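Local coordinates for 2-oxoglutarate dehydrogenase E3 component (Thermus thermophilus, PDB 2YQU), which probably catalyses the NAD(+)-dependent reoxidation of protein-bound dihydrolipoyl groups to lipoyl groups, using one FAD per subunit and a redox-active disulfide, at residues 386-391 and 395-400; 18-21 and 26-29; 52-57 and 78-83. One frame throughout, in Å; residues are numbered along the deposited sequence.

Contact 1 (386-391 and 395-400); sequences IKVLAH and DRILGV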
loop_
_atom_site.group_PDB
_atom_site.type_symbol
_atom_site.label_atom_id
_atom_site.label_comp_id
_atom_site.label_asym_id
_atom_site.label_seq_id
_atom_site.Cartn_x
_atom_site.Cartn_y
_atom_site.Cartn_z
ATOM N N ILE A 386 10.798 -3.178 -8.023
ATOM C CA ILE A 386 9.775 -2.653 -8.925
ATOM C C ILE A 386 10.470 -2.091 -10.160
ATOM O O ILE A 386 11.527 -1.475 -10.065
ATOM C CB ILE A 386 8.895 -1.574 -8.240
ATOM C CG1 ILE A 386 8.079 -2.198 -7.104
ATOM C CG2 ILE A 386 7.948 -0.918 -9.264
ATOM C CD1 ILE A 386 7.341 -1.192 -6.244
ATOM N N LYS A 387 9.851 -2.323 -11.309
ATOM C CA LYS A 387 10.369 -1.960 -12.605
ATOM C C LYS A 387 9.313 -1.117 -13.318
ATOM O O LYS A 387 8.146 -1.509 -13.394
ATOM C CB LYS A 387 10.682 -3.247 -13.371
ATOM C CG LYS A 387 10.871 -3.114 -14.848
ATOM C CD LYS A 387 11.569 -4.337 -15.433
ATOM C CE LYS A 387 10.588 -5.447 -15.812
ATOM N NZ LYS A 387 11.272 -6.600 -16.500
ATOM N N VAL A 388 9.719 0.047 -13.810
ATOM C CA VAL A 388 8.877 0.906 -14.629
ATOM C C VAL A 388 9.378 0.878 -16.076
ATOM O O VAL A 388 10.563 1.056 -16.337
ATOM C CB VAL A 388 8.863 2.352 -14.095
ATOM C CG1 VAL A 388 8.139 3.306 -15.070
ATOM C CG2 VAL A 388 8.228 2.406 -12.707
ATOM N N LEU A 389 8.463 0.643 -17.007
ATOM C CA LEU A 389 8.767 0.680 -18.431
ATOM C C LEU A 389 8.178 1.965 -18.994
ATOM O O LEU A 389 6.999 2.204 -18.837
ATOM C CB LEU A 389 8.157 -0.534 -19.124
ATOM C CG LEU A 389 8.499 -1.877 -18.471
ATOM C CD1 LEU A 389 7.890 -3.028 -19.229
ATOM C CD2 LEU A 389 10.008 -2.041 -18.366
ATOM N N ALA A 390 8.997 2.797 -19.627
ATOM C CA ALA A 390 8.517 4.066 -20.184
ATOM C C ALA A 390 8.913 4.219 -21.648
ATOM O O ALA A 390 9.972 3.763 -22.062
ATOM C CB ALA A 390 9.059 5.224 -19.380
ATOM N N HIS A 391 8.071 4.882 -22.430
ATOM C CA HIS A 391 8.340 5.049 -23.847
ATOM C C HIS A 391 9.638 5.843 -24.027
ATOM O O HIS A 391 9.847 6.855 -23.365
ATOM C CB HIS A 391 7.168 5.751 -24.531
ATOM C CG HIS A 391 7.158 5.587 -26.014
ATOM N ND1 HIS A 391 7.973 6.326 -26.844
ATOM C CD2 HIS A 391 6.457 4.753 -26.817
ATOM C CE1 HIS A 391 7.765 5.963 -28.098
ATOM N NE2 HIS A 391 6.849 5.011 -28.109
ATOM N N ASP A 395 8.373 9.392 -22.903
ATOM C CA ASP A 395 8.445 9.125 -21.467
ATOM C C ASP A 395 7.128 8.631 -20.849
ATOM O O ASP A 395 7.006 8.538 -19.628
ATOM C CB ASP A 395 8.952 10.358 -20.707
ATOM C CG ASP A 395 9.467 10.010 -19.331
ATOM O OD1 ASP A 395 9.138 10.740 -18.367
ATOM O OD2 ASP A 395 10.194 9.012 -19.128
ATOM N N ARG A 396 6.164 8.283 -21.690
ATOM C CA ARG A 396 4.880 7.780 -21.225
ATOM C C ARG A 396 5.089 6.428 -20.529
ATOM O O ARG A 396 5.774 5.553 -21.052
ATOM C CB ARG A 396 3.918 7.669 -22.419
ATOM C CG ARG A 396 2.608 6.947 -22.150
ATOM C CD ARG A 396 1.490 7.821 -21.612
ATOM N NE ARG A 396 0.222 7.100 -21.677
ATOM C CZ ARG A 396 -0.651 7.171 -22.680
ATOM N NH1 ARG A 396 -0.428 7.946 -23.741
ATOM N NH2 ARG A 396 -1.772 6.458 -22.619
ATOM N N ILE A 397 4.522 6.264 -19.337
ATOM C CA ILE A 397 4.598 4.972 -18.653
ATOM C C ILE A 397 3.821 3.944 -19.478
ATOM O O ILE A 397 2.651 4.154 -19.804
ATOM C CB ILE A 397 4.055 5.035 -17.215
ATOM C CG1 ILE A 397 4.908 5.980 -16.355
ATOM C CG2 ILE A 397 4.034 3.632 -16.594
ATOM C CD1 ILE A 397 4.236 6.382 -15.072
ATOM N N LEU A 398 4.495 2.852 -19.822
ATOM C CA LEU A 398 3.888 1.770 -20.598
ATOM C C LEU A 398 3.495 0.578 -19.739
ATOM O O LEU A 398 2.557 -0.144 -20.083
ATOM C CB LEU A 398 4.840 1.320 -21.704
ATOM C CG LEU A 398 5.189 2.394 -22.737
ATOM C CD1 LEU A 398 6.321 1.922 -23.618
ATOM C CD2 LEU A 398 3.971 2.758 -23.561
ATOM N N GLY A 399 4.203 0.372 -18.633
ATOM C CA GLY A 399 3.910 -0.714 -17.717
ATOM C C GLY A 399 4.709 -0.635 -16.427
ATOM O O GLY A 399 5.764 -0.023 -16.391
ATOM N N VAL A 400 4.182 -1.235 -15.364
ATOM C CA VAL A 400 4.875 -1.317 -14.088
ATOM C C VAL A 400 4.731 -2.736 -13.543
ATOM O O VAL A 400 3.669 -3.349 -13.621
ATOM C CB VAL A 400 4.347 -0.273 -13.062
ATOM C CG1 VAL A 400 5.209 -0.277 -11.791
ATOM C CG2 VAL A 400 4.308 1.122 -13.686
#

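Contact 2 (18-21 and 26-29); sequences IRAA and KVGV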
loop_
_atom_site.group_PDB
_atom_site.type_symbol
_atom_site.label_atom_id
_atom_site.label_comp_id
_atom_site.label_asym_id
_atom_site.label_seq_id
_atom_site.Cartn_x
_atom_site.Cartn_y
_atom_site.Cartn_z
ATOM N N ILE A 18 -25.879 -2.677 -9.957
ATOM C CA ILE A 18 -25.899 -1.501 -9.081
ATOM C C ILE A 18 -25.686 -0.221 -9.898
ATOM O O ILE A 18 -26.416 0.745 -9.729
ATOM C CB ILE A 18 -24.838 -1.606 -7.944
ATOM C CG1 ILE A 18 -25.169 -2.764 -6.997
ATOM C CG2 ILE A 18 -24.739 -0.295 -7.170
ATOM C CD1 ILE A 18 -23.999 -3.179 -6.113
ATOM N N ARG A 19 -24.703 -0.216 -10.795
ATOM C CA ARG A 19 -24.480 0.949 -11.643
ATOM C C ARG A 19 -25.689 1.269 -12.519
ATOM O O ARG A 19 -26.055 2.445 -12.678
ATOM C CB ARG A 19 -23.247 0.755 -12.523
ATOM C CG ARG A 19 -22.834 1.999 -13.284
ATOM C CD ARG A 19 -22.406 3.163 -12.391
ATOM N NE ARG A 19 -22.214 4.377 -13.181
ATOM C CZ ARG A 19 -22.606 5.598 -12.835
ATOM N NH1 ARG A 19 -23.259 5.829 -11.702
ATOM N NH2 ARG A 19 -22.349 6.613 -13.649
ATOM N N ALA A 20 -26.298 0.232 -13.083
ATOM C CA ALA A 20 -27.484 0.382 -13.919
ATOM C C ALA A 20 -28.624 1.034 -13.130
ATOM O O ALA A 20 -29.281 1.963 -13.621
ATOM C CB ALA A 20 -27.916 -0.969 -14.486
ATOM N N ALA A 21 -28.831 0.563 -11.903
ATOM C CA ALA A 21 -29.815 1.168 -11.007
ATOM C C ALA A 21 -29.501 2.642 -10.766
ATOM O O ALA A 21 -30.400 3.478 -10.793
ATOM C CB ALA A 21 -29.879 0.417 -9.685
ATOM N N LYS A 26 -34.427 -0.039 -14.625
ATOM C CA LYS A 26 -35.132 -1.057 -13.857
ATOM C C LYS A 26 -34.421 -2.360 -14.143
ATOM O O LYS A 26 -34.399 -2.810 -15.282
ATOM C CB LYS A 26 -36.597 -1.160 -14.284
ATOM C CG LYS A 26 -37.371 -2.244 -13.567
ATOM C CD LYS A 26 -38.814 -2.336 -14.064
ATOM C CE LYS A 26 -39.609 -3.390 -13.300
ATOM N NZ LYS A 26 -40.792 -3.884 -14.097
ATOM N N VAL A 27 -33.845 -2.958 -13.108
ATOM C CA VAL A 27 -32.898 -4.050 -13.282
ATOM C C VAL A 27 -33.364 -5.314 -12.583
ATOM O O VAL A 27 -33.834 -5.269 -11.447
ATOM C CB VAL A 27 -31.512 -3.683 -12.712
ATOM C CG1 VAL A 27 -30.517 -4.794 -12.990
ATOM C CG2 VAL A 27 -31.036 -2.362 -13.286
ATOM N N GLY A 28 -33.229 -6.430 -13.288
ATOM C CA GLY A 28 -33.380 -7.754 -12.719
ATOM C C GLY A 28 -32.100 -8.547 -12.904
ATOM O O GLY A 28 -31.362 -8.332 -13.864
ATOM N N VAL A 29 -31.858 -9.477 -11.990
ATOM C CA VAL A 29 -30.656 -10.305 -11.992
ATOM C C VAL A 29 -31.065 -11.763 -11.765
ATOM O O VAL A 29 -31.794 -12.064 -10.818
ATOM C CB VAL A 29 -29.673 -9.862 -10.882
ATOM C CG1 VAL A 29 -28.400 -10.719 -10.894
ATOM C CG2 VAL A 29 -29.299 -8.391 -11.045
#

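Contact 3 (52-57 and 78-83); sequences LETTER and PALMAH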
loop_
_atom_site.group_PDB
_atom_site.type_symbol
_atom_site.label_atom_id
_atom_site.label_comp_id
_atom_site.label_asym_id
_atom_site.label_seq_id
_atom_site.Cartn_x
_atom_site.Cartn_y
_atom_site.Cartn_z
ATOM N N LEU A 52 -4.902 -16.581 2.731
ATOM C CA LEU A 52 -3.557 -16.072 2.490
ATOM C C LEU A 52 -3.099 -15.084 3.569
ATOM O O LEU A 52 -1.958 -15.154 4.036
ATOM C CB LEU A 52 -3.465 -15.409 1.114
ATOM C CG LEU A 52 -3.370 -16.402 -0.050
ATOM C CD1 LEU A 52 -3.833 -15.751 -1.339
ATOM C CD2 LEU A 52 -1.943 -16.945 -0.194
ATOM N N GLU A 53 -3.968 -14.155 3.948
ATOM C CA GLU A 53 -3.599 -13.138 4.935
ATOM C C GLU A 53 -3.319 -13.783 6.286
ATOM O O GLU A 53 -2.339 -13.443 6.942
ATOM C CB GLU A 53 -4.698 -12.084 5.077
ATOM C CG GLU A 53 -4.818 -11.159 3.876
ATOM C CD GLU A 53 -3.738 -10.096 3.832
ATOM O OE1 GLU A 53 -3.834 -9.185 2.995
ATOM O OE2 GLU A 53 -2.794 -10.150 4.642
ATOM N N THR A 54 -4.180 -14.711 6.691
ATOM C CA THR A 54 -4.072 -15.355 7.997
ATOM C C THR A 54 -2.909 -16.331 8.064
ATOM O O THR A 54 -2.192 -16.353 9.056
ATOM C CB THR A 54 -5.387 -16.071 8.397
ATOM O OG1 THR A 54 -5.876 -16.879 7.316
ATOM C CG2 THR A 54 -6.491 -15.061 8.669
ATOM N N THR A 55 -2.714 -17.134 7.019
ATOM C CA THR A 55 -1.604 -18.090 7.025
ATOM C C THR A 55 -0.285 -17.357 6.953
ATOM O O THR A 55 0.706 -17.829 7.487
ATOM C CB THR A 55 -1.681 -19.126 5.883
ATOM O OG1 THR A 55 -1.841 -18.472 4.618
ATOM C CG2 THR A 55 -2.897 -20.026 6.048
ATOM N N GLU A 56 -0.267 -16.200 6.299
ATOM C CA GLU A 56 0.965 -15.430 6.206
ATOM C C GLU A 56 1.452 -15.030 7.602
ATOM O O GLU A 56 2.636 -15.144 7.893
ATOM C CB GLU A 56 0.781 -14.183 5.341
ATOM C CG GLU A 56 2.093 -13.547 4.914
ATOM C CD GLU A 56 2.331 -12.198 5.548
ATOM O OE1 GLU A 56 2.550 -11.217 4.799
ATOM O OE2 GLU A 56 2.304 -12.113 6.795
ATOM N N ARG A 57 0.535 -14.564 8.448
ATOM C CA ARG A 57 0.870 -14.177 9.827
ATOM C C ARG A 57 1.363 -15.384 10.614
ATOM O O ARG A 57 2.349 -15.305 11.345
ATOM C CB ARG A 57 -0.350 -13.578 10.539
ATOM C CG ARG A 57 -0.435 -12.076 10.483
ATOM C CD ARG A 57 -0.820 -11.541 9.144
ATOM N NE ARG A 57 0.173 -10.618 8.580
ATOM C CZ ARG A 57 0.143 -10.168 7.324
ATOM N NH1 ARG A 57 1.087 -9.333 6.901
ATOM N NH2 ARG A 57 -0.812 -10.562 6.473
ATOM N N PRO A 78 -10.046 -25.456 12.369
ATOM C CA PRO A 78 -11.455 -25.051 12.496
ATOM C C PRO A 78 -11.616 -23.536 12.622
ATOM O O PRO A 78 -12.511 -22.981 11.992
ATOM C CB PRO A 78 -11.925 -25.749 13.782
ATOM C CG PRO A 78 -10.954 -26.850 14.017
ATOM C CD PRO A 78 -9.661 -26.429 13.409
ATOM N N ALA A 79 -10.745 -22.892 13.399
ATOM C CA ALA A 79 -10.794 -21.439 13.581
ATOM C C ALA A 79 -10.381 -20.707 12.302
ATOM O O ALA A 79 -10.962 -19.686 11.969
ATOM C CB ALA A 79 -9.910 -21.013 14.748
ATOM N N LEU A 80 -9.393 -21.251 11.587
ATOM C CA LEU A 80 -8.923 -20.692 10.320
ATOM C C LEU A 80 -10.045 -20.718 9.284
ATOM O O LEU A 80 -10.301 -19.723 8.607
ATOM C CB LEU A 80 -7.711 -21.479 9.795
ATOM C CG LEU A 80 -6.949 -20.858 8.611
ATOM C CD1 LEU A 80 -6.003 -19.798 9.112
ATOM C CD2 LEU A 80 -6.190 -21.910 7.816
ATOM N N MET A 81 -10.739 -21.847 9.201
ATOM C CA MET A 81 -11.821 -22.024 8.235
ATOM C C MET A 81 -13.053 -21.223 8.653
ATOM O O MET A 81 -13.792 -20.733 7.801
ATOM C CB MET A 81 -12.161 -23.507 8.079
ATOM C CG MET A 81 -11.064 -24.306 7.402
ATOM S SD MET A 81 -10.851 -23.825 5.688
ATOM C CE MET A 81 -9.458 -24.793 5.243
ATOM N N ALA A 82 -13.255 -21.068 9.960
ATOM C CA ALA A 82 -14.371 -20.285 10.476
ATOM C C ALA A 82 -14.205 -18.813 10.095
ATOM O O ALA A 82 -15.167 -18.160 9.727
ATOM C CB ALA A 82 -14.490 -20.441 11.982
ATOM N N HIS A 83 -12.980 -18.306 10.174
ATOM C CA HIS A 83 -12.697 -16.931 9.771
ATOM C C HIS A 83 -13.011 -16.761 8.280
ATOM O O HIS A 83 -13.665 -15.801 7.884
ATOM C CB HIS A 83 -11.235 -16.560 10.048
ATOM C CG HIS A 83 -10.833 -15.250 9.449
ATOM N ND1 HIS A 83 -11.306 -14.044 9.922
ATOM C CD2 HIS A 83 -10.035 -14.958 8.395
ATOM C CE1 HIS A 83 -10.806 -13.065 9.187
ATOM N NE2 HIS A 83 -10.038 -13.592 8.251
HETATM O O HOH W 1 -8.710 -17.854 7.184
#

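Contact 1 (386-391 and 395-400)
The carbonyl of Leu389 takes two backbone N-H groups from consecutive residues of 395-400, those of Leu398 and Gly399, and so marks a classic beta bulge. The Leu398 N to Leu389 O bond is short, 2.8 Å, whereas Gly399 N reaches the same Leu389 O only weakly, at 3.3 Å. In the other direction Leu389 N gives a nearly straight bond to Gly399 O (2.8 Å, 173° at the hydrogen), which completes the hydrogen-bonded pair. The extra residue shifts the register by one, and Ala390 therefore pairs with Ile397 across a non-hydrogen-bonded site. Beyond it, His391 N binds Arg396 O at 2.8 Å, and Asp395 N is hydrogen-bonded to His391 O. These bonds close the tight end of a beta hairpin, formed by neighbouring strands of the antiparallel sheet in the dimerisation domain.

On the face carrying Val388, Ala390, Ile397 and Val400, the valines and Ile397 meet through apolar contacts, while the Ala390 methyl rests on Arg396 O. Val388 and Val400 lie side by side and point the same way, CG2 of Val388 being 4.1 Å from CG1 of Val400. That CG1 stands anti to the backbone N of Val400 (chi1 -173°), which also brings it within 3.8 Å of Ile386 CG2. Helices 407-419 and 438-449 cover this end of the face, with Ala414 and Leu441 against Val400. At the turn, CD1 of Leu398 rests on the His391 backbone, 3.6 Å from His391 N, with the ring lying obliquely beyond, while His391 ND1 accepts the amide of Lys393 within the loop. The bond to CB of Asp395 points away from strand 386-391; OD2 forms a salt bridge with Lys364 and OD1 takes the backbone N-H of Glu425.

Contact 2 (18-21 and 26-29)
Ala20 and Val27 point their side chains at each other across the gap between a helix and the strand that follows it, inside the first beta-alpha-beta unit of the FAD-binding Rossmann-type fold. Helix 11-22 follows strand 2-7 and returns the chain to strand 27-31, which lies parallel to strand 2-7 in the sheet, so the pair joins the C-terminal part of the helix to the beginning of the second strand. Contact is made through methyl groups: CB of Ala20 meets CG2 of Val27 at 3.6 Å, and no hydrogen bond passes between 18-21 and 26-29. The same valine methyl reaches past the alanine CB to the helix backbone.

Of the two branches of Val27, CG2 makes the contact. CG1 stands anti to the backbone N (chi1 -176°), which turns CG2 to the side of that nitrogen and points it at the helix. Ala21 presents its backbone here instead of its methyl, whose bond from the main chain runs across the line to the strand. CB of Ala21 stays 4.7 Å from CG2 of Val27.

Other parts of the fold enclose the pair. Leu4 of strand 2-7 and Val321 of helix 310-326 pack on Ala20, and the loop residue Met25 touches it as well. The backbone of Val27 pairs with Ala105 in the neighbouring strand 105-108, while Gly28 bonds to Leu4 and Val6 on the other flank. Ile18 and Arg19, one turn or less before the contact, touch Ile453 of the second subunit. At the helix backbone itself, CG2 of Val27 comes to rest 3.9 Å from N of Ala21.

Contact 3 (52-57 and 78-83)
Thr54 meets Leu80 and His83 with different branches of its side chain, at the heart of a packing between two helices, 45-63 and 77-102, of the pyridine nucleotide-disulphide oxidoreductase region. Helix 45-63 begins at Cys45, which forms the redox-active disulfide with Cys40. The local axes of the two helices are 10.7 Å apart at closest approach and run at 146° to each other, roughly antiparallel. This is a wide spacing, bridged by side chains and one water. OG1 of Thr54 touches CD1 of Leu80 at 3.4 Å, and the methyl CG2 of Thr54 approaches CD2 of the His83 ring obliquely at 3.6 Å. Leu80 divides its branches between neighbours: CD2 makes a looser contact with CG2 of Thr55, 4.2 Å away, the two side chains crossing at about a right angle.

The orientation of Thr54 follows from its first torsion. OG1 sits between the backbone N and carbonyl carbon (chi1 48°), where it bonds to Ala50 O one turn earlier, and CG2 is thereby turned beside the backbone N. Thr55 repeats the arrangement, its OG1 bonding to Leu51 O and also to NH1 of Arg188.

The second subunit completes the surroundings: its Leu66 packs on both Thr54 and Leu80, while His83 NE2 is hydrogen-bonded to Ala378 O of that subunit, a bond that would favour this rotation of the ring.

The two helices are further linked by the water, which lies in plane at the edge of the His83 ring. It donates one hydrogen to Thr54 OG1 at 3.0 Å and the other to Leu80 O at 2.8 Å.

From the N terminus, contact 2 comes first, closing the short turn between helix 11-22 and strand 27-31 of the FAD-binding fold. Contact 3 follows in the same N-terminal half of the chain and closes a loop of 20 residues that includes strand 68-75, bringing helices 45-63 and 77-102 together. Contact 1 comes far later, closing a three-residue turn in the dimerisation domain. The three loops follow in series, none nesting or crossing. Their centres lie about 35 to 38 Å apart, and none touches another. Helix 77-102 nevertheless joins two regions: its beginning takes part in contact 3, while its far end packs beside 18-21. Contacts 2 and 3 both touch the second subunit; contact 1 does not.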